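Local atomic coordinates of glucose-6-phosphate isomerase (PDB entry 3QKI), a protein that probably interconverts alpha-D-glucose 6-phosphate and beta-D-fructose 6-phosphate, the second step of glycolysis, as a member of the phosphoglucose isomerase family. Residues 176-187 with 384-394; 223-231 with 256-264. All coordinates share one frame; numbering follows the deposited sequence. Where two conformers were deposited one is given.

Contact 1: 176-187 with 384-394; sequences GSYLGTEFVYEA and NLLKFSAHIQQ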
loop_
_atom_site.group_PDB
_atom_site.type_symbol
_atom_site.label_atom_id
_atom_site.label_comp_id
_atom_site.label_asym_id
_atom_site.label_seq_id
_atom_site.Cartn_x
_atom_site.Cartn_y
_atom_site.Cartn_z
ATOM N N GLY A 176 0.640 9.692 -12.316
ATOM C CA GLY A 176 1.020 11.032 -11.854
ATOM C C GLY A 176 -0.089 12.066 -11.885
ATOM O O GLY A 176 -0.015 13.071 -11.178
ATOM N N SER A 177 -1.134 11.811 -12.698
ATOM C CA SER A 177 -2.285 12.699 -12.800
ATOM C C SER A 177 -3.202 12.701 -11.576
ATOM O O SER A 177 -4.065 13.569 -11.484
ATOM C CB SER A 177 -3.048 12.451 -14.093
ATOM O OG SER A 177 -2.225 12.878 -15.163
ATOM N N TYR A 178 -3.009 11.771 -10.618
ATOM C CA TYR A 178 -3.772 11.780 -9.360
ATOM C C TYR A 178 -2.986 11.402 -8.089
ATOM O O TYR A 178 -3.444 11.772 -7.020
ATOM C CB TYR A 178 -5.042 10.919 -9.441
ATOM C CG TYR A 178 -4.771 9.465 -9.160
ATOM C CD1 TYR A 178 -5.082 8.902 -7.925
ATOM C CD2 TYR A 178 -4.129 8.664 -10.100
ATOM C CE1 TYR A 178 -4.773 7.566 -7.641
ATOM C CE2 TYR A 178 -3.776 7.348 -9.809
ATOM C CZ TYR A 178 -4.114 6.799 -8.585
ATOM O OH TYR A 178 -3.831 5.478 -8.351
ATOM N N LEU A 179 -1.907 10.588 -8.174
ATOM C CA LEU A 179 -1.189 10.133 -6.968
ATOM C C LEU A 179 -0.753 11.243 -6.019
ATOM O O LEU A 179 -1.029 11.170 -4.829
ATOM C CB LEU A 179 -0.051 9.131 -7.270
ATOM C CG LEU A 179 -0.496 7.723 -7.722
ATOM C CD1 LEU A 179 0.654 6.958 -8.358
ATOM C CD2 LEU A 179 -1.088 6.911 -6.575
ATOM N N GLY A 180 -0.115 12.269 -6.558
ATOM C CA GLY A 180 0.305 13.412 -5.754
ATOM C C GLY A 180 -0.891 14.161 -5.203
ATOM O O GLY A 180 -0.928 14.496 -4.014
ATOM N N THR A 181 -1.906 14.381 -6.057
ATOM C CA THR A 181 -3.129 15.070 -5.649
ATOM C C THR A 181 -3.809 14.334 -4.481
ATOM O O THR A 181 -4.151 14.982 -3.494
ATOM C CB THR A 181 -4.077 15.228 -6.841
ATOM O OG1 THR A 181 -3.335 15.755 -7.936
ATOM C CG2 THR A 181 -5.295 16.124 -6.520
ATOM N N GLU A 182 -4.000 12.998 -4.599
ATOM C CA GLU A 182 -4.657 12.237 -3.552
ATOM C C GLU A 182 -3.857 12.258 -2.244
ATOM O O GLU A 182 -4.453 12.375 -1.159
ATOM C CB GLU A 182 -5.020 10.805 -3.998
ATOM C CG GLU A 182 -5.784 10.082 -2.893
ATOM C CD GLU A 182 -6.536 8.848 -3.324
ATOM O OE1 GLU A 182 -6.020 8.105 -4.186
ATOM O OE2 GLU A 182 -7.637 8.614 -2.782
ATOM N N PHE A 183 -2.518 12.221 -2.345
ATOM C CA PHE A 183 -1.665 12.323 -1.158
ATOM C C PHE A 183 -2.018 13.646 -0.441
ATOM O O PHE A 183 -2.356 13.622 0.734
ATOM C CB PHE A 183 -0.153 12.229 -1.534
ATOM C CG PHE A 183 0.791 13.156 -0.776
ATOM C CD1 PHE A 183 0.763 13.229 0.614
ATOM C CD2 PHE A 183 1.688 13.971 -1.456
ATOM C CE1 PHE A 183 1.577 14.140 1.302
ATOM C CE2 PHE A 183 2.542 14.836 -0.761
ATOM C CZ PHE A 183 2.477 14.915 0.611
ATOM N N VAL A 184 -1.952 14.780 -1.153
ATOM C CA VAL A 184 -2.196 16.116 -0.573
ATOM C C VAL A 184 -3.633 16.277 -0.095
ATOM O O VAL A 184 -3.858 16.838 0.971
ATOM C CB VAL A 184 -1.744 17.283 -1.500
ATOM C CG1 VAL A 184 -1.966 18.648 -0.825
ATOM C CG2 VAL A 184 -0.278 17.130 -1.903
ATOM N N TYR A 185 -4.599 15.764 -0.860
ATOM C CA TYR A 185 -5.997 15.832 -0.511
ATOM C C TYR A 185 -6.270 15.150 0.859
ATOM O O TYR A 185 -6.797 15.773 1.781
ATOM C CB TYR A 185 -6.870 15.234 -1.633
ATOM C CG TYR A 185 -8.325 15.236 -1.244
ATOM C CD1 TYR A 185 -9.034 16.436 -1.121
ATOM C CD2 TYR A 185 -8.975 14.050 -0.899
ATOM C CE1 TYR A 185 -10.346 16.452 -0.675
ATOM C CE2 TYR A 185 -10.287 14.059 -0.444
ATOM C CZ TYR A 185 -10.971 15.262 -0.349
ATOM O OH TYR A 185 -12.281 15.269 0.014
ATOM N N GLU A 186 -5.896 13.893 0.981
ATOM C CA GLU A 186 -6.069 13.150 2.226
ATOM C C GLU A 186 -5.256 13.744 3.391
ATOM O O GLU A 186 -5.737 13.750 4.521
ATOM C CB GLU A 186 -5.739 11.668 2.009
ATOM C CG GLU A 186 -6.801 10.942 1.195
ATOM C CD GLU A 186 -8.168 10.857 1.844
ATOM O OE1 GLU A 186 -8.249 10.805 3.094
ATOM O OE2 GLU A 186 -9.169 10.875 1.095
ATOM N N ALA A 187 -4.049 14.256 3.110
ATOM C CA ALA A 187 -3.194 14.841 4.138
ATOM C C ALA A 187 -3.796 16.106 4.746
ATOM O O ALA A 187 -3.719 16.314 5.954
ATOM C CB ALA A 187 -1.826 15.163 3.556
ATOM N N ASN A 384 -3.523 10.704 8.441
ATOM C CA ASN A 384 -3.863 11.561 7.303
ATOM C C ASN A 384 -2.863 11.459 6.162
ATOM O O ASN A 384 -3.200 11.783 5.041
ATOM C CB ASN A 384 -4.244 12.992 7.720
ATOM C CG ASN A 384 -5.473 13.001 8.605
ATOM O OD1 ASN A 384 -6.291 12.091 8.564
ATOM N ND2 ASN A 384 -5.610 13.991 9.460
ATOM N N LEU A 385 -1.661 10.907 6.439
ATOM C CA LEU A 385 -0.646 10.630 5.425
ATOM C C LEU A 385 -0.829 9.210 4.799
ATOM O O LEU A 385 0.098 8.713 4.179
ATOM C CB LEU A 385 0.775 10.861 5.985
ATOM C CG LEU A 385 1.184 12.364 6.123
ATOM C CD1 LEU A 385 2.554 12.486 6.761
ATOM C CD2 LEU A 385 1.225 13.064 4.784
ATOM N N LEU A 386 -2.032 8.590 4.930
ATOM C CA LEU A 386 -2.298 7.253 4.379
ATOM C C LEU A 386 -2.059 7.110 2.873
ATOM O O LEU A 386 -1.853 5.997 2.408
ATOM C CB LEU A 386 -3.642 6.609 4.839
ATOM C CG LEU A 386 -4.969 7.277 4.427
ATOM C CD1 LEU A 386 -5.522 6.643 3.215
ATOM C CD2 LEU A 386 -6.032 7.050 5.477
ATOM N N LYS A 387 -2.059 8.215 2.125
ATOM C CA LYS A 387 -1.831 8.154 0.676
ATOM C C LYS A 387 -0.456 8.689 0.252
ATOM O O LYS A 387 -0.173 8.749 -0.939
ATOM C CB LYS A 387 -2.973 8.851 -0.106
ATOM C CG LYS A 387 -4.329 8.193 0.067
ATOM C CD LYS A 387 -4.407 6.860 -0.606
ATOM C CE LYS A 387 -5.739 6.196 -0.399
ATOM N NZ LYS A 387 -5.745 4.838 -1.007
ATOM N N PHE A 388 0.410 9.014 1.223
ATOM C CA PHE A 388 1.762 9.540 0.935
ATOM C C PHE A 388 2.645 8.472 0.267
ATOM O O PHE A 388 3.198 8.732 -0.793
ATOM C CB PHE A 388 2.409 10.098 2.223
ATOM C CG PHE A 388 3.802 10.656 2.050
ATOM C CD1 PHE A 388 4.043 11.732 1.187
ATOM C CD2 PHE A 388 4.875 10.129 2.768
ATOM C CE1 PHE A 388 5.334 12.287 1.071
ATOM C CE2 PHE A 388 6.168 10.671 2.630
ATOM C CZ PHE A 388 6.383 11.751 1.789
ATOM N N SER A 389 2.749 7.276 0.873
ATOM C CA SER A 389 3.537 6.112 0.408
ATOM C C SER A 389 3.231 5.748 -1.059
ATOM O O SER A 389 4.169 5.487 -1.819
ATOM C CB SER A 389 3.237 4.909 1.306
ATOM O OG SER A 389 3.927 3.736 0.928
ATOM N N ALA A 390 1.938 5.726 -1.457
ATOM C CA ALA A 390 1.524 5.402 -2.827
ATOM C C ALA A 390 2.101 6.423 -3.808
ATOM O O ALA A 390 2.524 6.042 -4.898
ATOM C CB ALA A 390 0.002 5.349 -2.931
ATOM N N HIS A 391 2.130 7.712 -3.426
ATOM C CA HIS A 391 2.739 8.756 -4.262
ATOM C C HIS A 391 4.281 8.568 -4.313
ATOM O O HIS A 391 4.843 8.545 -5.412
ATOM C CB HIS A 391 2.400 10.184 -3.759
ATOM C CG HIS A 391 3.155 11.246 -4.514
ATOM N ND1 HIS A 391 3.142 11.292 -5.907
ATOM C CD2 HIS A 391 3.969 12.221 -4.055
ATOM C CE1 HIS A 391 3.896 12.326 -6.239
ATOM N NE2 HIS A 391 4.424 12.910 -5.164
ATOM N N ILE A 392 4.938 8.407 -3.147
ATOM C CA ILE A 392 6.390 8.174 -3.064
ATOM C C ILE A 392 6.820 6.948 -3.883
ATOM O O ILE A 392 7.856 7.005 -4.530
ATOM C CB ILE A 392 6.935 8.184 -1.596
ATOM C CG1 ILE A 392 6.632 9.535 -0.918
ATOM C CG2 ILE A 392 8.445 7.854 -1.523
ATOM C CD1 ILE A 392 7.042 10.823 -1.750
ATOM N N GLN A 393 5.996 5.896 -3.927
ATOM C CA GLN A 393 6.237 4.695 -4.749
ATOM C C GLN A 393 6.419 5.034 -6.204
ATOM O O GLN A 393 7.419 4.607 -6.774
ATOM C CB GLN A 393 5.074 3.716 -4.628
ATOM C CG GLN A 393 5.324 2.632 -3.675
ATOM C CD GLN A 393 4.201 1.622 -3.715
ATOM O OE1 GLN A 393 3.116 1.854 -4.269
ATOM N NE2 GLN A 393 4.453 0.466 -3.128
ATOM N N GLN A 394 5.478 5.817 -6.831
ATOM C CA GLN A 394 5.658 6.216 -8.230
ATOM C C GLN A 394 6.842 7.184 -8.388
ATOM O O GLN A 394 7.700 6.960 -9.248
ATOM C CB GLN A 394 4.396 6.827 -8.857
ATOM C CG GLN A 394 4.707 7.339 -10.287
ATOM C CD GLN A 394 3.601 8.036 -10.990
ATOM O OE1 GLN A 394 2.808 8.723 -10.388
ATOM N NE2 GLN A 394 3.540 7.878 -12.305
HETATM O O HOH W 1 2.053 9.257 -14.750
HETATM O O HOH W 2 -1.332 8.844 -3.370
HETATM O O HOH W 3 -2.103 11.243 2.508
#

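Contact 2: 223-231 with 256-264; sequences LANVDPNDV and ETMLNARSI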
loop_
_atom_site.group_PDB
_atom_site.type_symbol
_atom_site.label_atom_id
_atom_site.label_comp_id
_atom_site.label_asym_id
_atom_site.label_seq_id
_atom_site.Cartn_x
_atom_site.Cartn_y
_atom_site.Cartn_z
ATOM N N LEU A 223 -10.972 8.795 -9.880
ATOM C CA LEU A 223 -11.314 7.703 -10.768
ATOM C C LEU A 223 -10.042 7.446 -11.562
ATOM O O LEU A 223 -9.709 8.179 -12.505
ATOM C CB LEU A 223 -12.531 8.049 -11.653
ATOM C CG LEU A 223 -12.890 7.039 -12.738
ATOM C CD1 LEU A 223 -13.006 5.618 -12.174
ATOM C CD2 LEU A 223 -14.159 7.456 -13.456
ATOM N N ALA A 224 -9.282 6.434 -11.103
ATOM C CA ALA A 224 -7.974 6.113 -11.650
ATOM C C ALA A 224 -7.898 4.813 -12.399
ATOM O O ALA A 224 -7.266 4.758 -13.442
ATOM C CB ALA A 224 -6.930 6.155 -10.551
ATOM N N ASN A 225 -8.552 3.772 -11.905
ATOM C CA ASN A 225 -8.501 2.473 -12.565
ATOM C C ASN A 225 -9.455 2.393 -13.762
ATOM O O ASN A 225 -10.582 2.881 -13.681
ATOM C CB ASN A 225 -8.854 1.374 -11.526
ATOM C CG ASN A 225 -8.255 0.041 -11.809
ATOM O OD1 ASN A 225 -8.120 -0.368 -12.958
ATOM N ND2 ASN A 225 -7.955 -0.703 -10.757
ATOM N N VAL A 226 -9.021 1.757 -14.860
ATOM C CA VAL A 226 -9.871 1.533 -16.032
ATOM C C VAL A 226 -10.931 0.444 -15.678
ATOM O O VAL A 226 -11.920 0.298 -16.394
ATOM C CB VAL A 226 -9.060 1.177 -17.316
ATOM C CG1 VAL A 226 -8.493 -0.241 -17.272
ATOM C CG2 VAL A 226 -9.889 1.396 -18.576
ATOM N N ASP A 227 -10.701 -0.307 -14.583
ATOM C CA ASP A 227 -11.646 -1.308 -14.101
ATOM C C ASP A 227 -13.013 -0.590 -13.903
ATOM O O ASP A 227 -13.061 0.387 -13.153
ATOM C CB ASP A 227 -11.159 -1.852 -12.739
ATOM C CG ASP A 227 -12.055 -2.913 -12.118
ATOM O OD1 ASP A 227 -11.665 -3.480 -11.078
ATOM O OD2 ASP A 227 -13.164 -3.132 -12.632
ATOM N N PRO A 228 -14.121 -1.052 -14.538
ATOM C CA PRO A 228 -15.422 -0.399 -14.313
ATOM C C PRO A 228 -15.910 -0.405 -12.846
ATOM O O PRO A 228 -16.759 0.408 -12.510
ATOM C CB PRO A 228 -16.352 -1.142 -15.279
ATOM C CG PRO A 228 -15.741 -2.509 -15.381
ATOM C CD PRO A 228 -14.276 -2.227 -15.431
ATOM N N ASN A 229 -15.321 -1.271 -11.965
ATOM C CA ASN A 229 -15.598 -1.262 -10.525
ATOM C C ASN A 229 -15.212 0.122 -9.950
ATOM O O ASN A 229 -15.852 0.595 -9.014
ATOM C CB ASN A 229 -14.776 -2.329 -9.798
ATOM C CG ASN A 229 -15.131 -3.755 -10.134
ATOM O OD1 ASN A 229 -16.290 -4.090 -10.312
ATOM N ND2 ASN A 229 -14.127 -4.628 -10.215
ATOM N N ASP A 230 -14.177 0.759 -10.509
ATOM C CA ASP A 230 -13.753 2.080 -10.036
ATOM C C ASP A 230 -14.740 3.184 -10.440
ATOM O O ASP A 230 -14.958 4.123 -9.680
ATOM C CB ASP A 230 -12.303 2.384 -10.442
ATOM C CG ASP A 230 -11.598 3.370 -9.512
ATOM O OD1 ASP A 230 -10.602 3.998 -9.959
ATOM O OD2 ASP A 230 -11.979 3.439 -8.301
ATOM N N VAL A 231 -15.391 3.041 -11.600
ATOM C CA VAL A 231 -16.473 3.959 -12.024
ATOM C C VAL A 231 -17.611 3.822 -10.978
ATOM O O VAL A 231 -18.162 4.828 -10.505
ATOM C CB VAL A 231 -16.954 3.626 -13.467
ATOM C CG1 VAL A 231 -18.271 4.349 -13.825
ATOM C CG2 VAL A 231 -15.867 3.962 -14.488
ATOM N N GLU A 256 -6.960 4.674 -20.678
ATOM C CA GLU A 256 -7.718 4.460 -19.437
ATOM C C GLU A 256 -8.482 5.703 -19.008
ATOM O O GLU A 256 -9.682 5.627 -18.756
ATOM C CB GLU A 256 -6.782 3.993 -18.284
ATOM C CG GLU A 256 -6.062 2.682 -18.556
ATOM C CD GLU A 256 -4.773 2.778 -19.342
ATOM O OE1 GLU A 256 -4.107 1.730 -19.512
ATOM O OE2 GLU A 256 -4.431 3.897 -19.791
ATOM N N THR A 257 -7.793 6.833 -18.915
ATOM C CA THR A 257 -8.389 8.102 -18.535
ATOM C C THR A 257 -9.556 8.466 -19.462
ATOM O O THR A 257 -10.619 8.863 -18.977
ATOM C CB THR A 257 -7.334 9.211 -18.579
ATOM O OG1 THR A 257 -6.211 8.789 -17.809
ATOM C CG2 THR A 257 -7.891 10.563 -18.094
ATOM N N MET A 258 -9.339 8.357 -20.785
ATOM C CA MET A 258 -10.344 8.722 -21.764
ATOM C C MET A 258 -11.528 7.778 -21.816
ATOM O O MET A 258 -12.651 8.261 -21.958
ATOM C CB MET A 258 -9.749 9.049 -23.142
ATOM C CG MET A 258 -8.731 10.208 -23.109
ATOM S SD MET A 258 -9.157 11.609 -22.048
ATOM C CE MET A 258 -10.674 12.164 -22.841
ATOM N N LEU A 259 -11.310 6.466 -21.598
ATOM C CA LEU A 259 -12.451 5.542 -21.508
ATOM C C LEU A 259 -13.273 5.895 -20.243
ATOM O O LEU A 259 -14.509 5.887 -20.288
ATOM C CB LEU A 259 -11.993 4.067 -21.489
ATOM C CG LEU A 259 -13.072 2.986 -21.280
ATOM C CD1 LEU A 259 -14.239 3.120 -22.334
ATOM C CD2 LEU A 259 -12.450 1.591 -21.317
ATOM N N ASN A 260 -12.583 6.242 -19.137
ATOM C CA ASN A 260 -13.262 6.657 -17.910
ATOM C C ASN A 260 -13.987 7.966 -18.102
ATOM O O ASN A 260 -15.105 8.100 -17.612
ATOM C CB ASN A 260 -12.314 6.699 -16.712
ATOM C CG ASN A 260 -12.148 5.346 -16.055
ATOM O OD1 ASN A 260 -13.035 4.495 -16.103
ATOM N ND2 ASN A 260 -10.997 5.128 -15.440
ATOM N N ALA A 261 -13.371 8.921 -18.833
ATOM C CA ALA A 261 -13.982 10.215 -19.146
ATOM C C ALA A 261 -15.260 10.018 -19.975
ATOM O O ALA A 261 -16.303 10.584 -19.636
ATOM C CB ALA A 261 -12.987 11.111 -19.891
ATOM N N ARG A 262 -15.205 9.174 -21.011
ATOM C CA ARG A 262 -16.385 8.879 -21.837
ATOM C C ARG A 262 -17.489 8.223 -21.004
ATOM O O ARG A 262 -18.668 8.585 -21.149
ATOM C CB ARG A 262 -16.033 8.024 -23.067
ATOM C CG ARG A 262 -15.188 8.784 -24.093
ATOM C CD ARG A 262 -14.970 7.985 -25.364
ATOM N NE ARG A 262 -14.326 6.676 -25.169
ATOM C CZ ARG A 262 -13.008 6.483 -25.149
ATOM N NH1 ARG A 262 -12.175 7.510 -25.266
ATOM N NH2 ARG A 262 -12.515 5.264 -25.014
ATOM N N SER A 263 -17.098 7.325 -20.076
ATOM C CA SER A 263 -18.032 6.645 -19.187
ATOM C C SER A 263 -18.704 7.626 -18.218
ATOM O O SER A 263 -19.916 7.557 -18.017
ATOM C CB SER A 263 -17.322 5.513 -18.439
ATOM O OG SER A 263 -16.746 4.578 -19.342
ATOM N N ILE A 264 -17.926 8.557 -17.653
ATOM C CA ILE A 264 -18.453 9.551 -16.720
ATOM C C ILE A 264 -19.308 10.599 -17.443
ATOM O O ILE A 264 -20.296 11.072 -16.871
ATOM C CB ILE A 264 -17.375 10.120 -15.758
ATOM C CG1 ILE A 264 -16.869 9.006 -14.801
ATOM C CG2 ILE A 264 -17.861 11.362 -14.965
ATOM C CD1 ILE A 264 -17.942 8.408 -13.797
HETATM O O HOH W 4 -8.779 7.022 -15.117
HETATM O O HOH W 5 -14.025 1.944 -16.363
#

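Contact 1: 176-187 with 384-394
The F183 ring is covered on one face by CD1 of F388 and on the opposite face by CG2 of V184, its own helix neighbour. F388 CD1 comes within 3.4 Å of F183 CE1, and the two ring planes are inclined at 58°. At the F183 edge, near the ring plane, L385 CD2 closes in, and water 3 also lies at the edge. H391 completes the aromatic cluster. Its ring is almost parallel to that of F183, but the two are slid apart and barely overlap. One face of the H391 ring receives G180 in a CH-pi contact, with G180 CA 3.7 Å from the ring centroid. H391 CG stands anti to the backbone N (chi1 173°), which lays the ring alongside helix 179-187.

The two helix segments run nearly antiparallel, with axes 8.3 Å apart at closest approach. Waters do the polar bridging. Water 2 donates to L179 O and K387 O. Water 3 donates to F183 O and N384 O and accepts from K387 N, so it joins the helix to the turn before helix 388-394. Water 1 accepts from G176 N (2.8 Å from its O) and Q394 NE2. L179 CD1 packs 3.4 Å from Q394 OE1. On the other flank, K387 bends at chi2 and its methylenes cross those of E182, CG to CG 3.8 Å, while K387 CG lies beside E186 CG. K387 NZ stays 4.6 Å from E182 OE1, beyond a salt bridge.

G176, S177 and Q394 belong to the fructose 6-phosphate site, and Q394 NE2 also bonds E398. E186 pairs with K189 and with R233 of the second subunit, which also hydrogen-bonds N384 OD1. Helix 523-543 packs on F183, F388 and H391. Strand 219-223 and helix 318-328 lie against T181 and Y185.

Contact 2: 223-231 with 256-264
N260 reaches from helix 256-264 into the turn after L223. Its CB lies 3.8 Å from L223 CD2, and its CG is as close to L223 CG. At the tip the two amide atoms part. ND2 donates to N225 O (2.9 Å, 163° at the hydrogen). The acceptor lies near the N260 amide plane, but the donor stands well above the N225 carbonyl plane. ND2 also gives a hydrogen to water 4, which donates to L223 O and A224 O. OD1 takes a bond from water 5, itself a donor to V226 O, and touches V231 CG2 at 3.3 Å. Both ends of this buried amide are thus engaged.

L223 CG points opposite its backbone N (chi1 173°), which carries CD2 tip to tip onto I264 CG1 at a tight 3.4 Å. V226 CB rests on E256 CG, and V226 CG2 on L259 CD2.

D230 OD1 accepts from A224 N and N225 N. N225 OD1 makes an Asx turn with D227 N, while N225 ND2 bonds G424 O of the second subunit. D227 OD2 caps N229 N. This is the strand-to-helix turn at the outer strand 219-223 of a parallel alpha/beta sheet, packed on helix 255-268 as in the SIS domains of this family.

In the fold
The centres of the two contacts lie about 19 Å apart. The centre of contact 1 is about 5 Å from that of the chain, and the centre of contact 2 about 22 Å. Along the sequence, 223-231 and 256-264 both fall between 176-187 and 384-394. Strand 168-172 leads toward 176-187 and neighbours strand 219-223, which ends in 223-231. Strand 243-248 leads into helix 255-268, which holds 256-264. Three of the four segments thus belong to the five-stranded parallel sheet and its helices. Segment 384-394 instead follows strand 375-380 of the mixed sheet. Contact 1 therefore joins the two sheet regions, while contact 2 packs within one. They touch where Y178 CE2 meets A224 CB at 3.5 Å. Both also reach the second subunit.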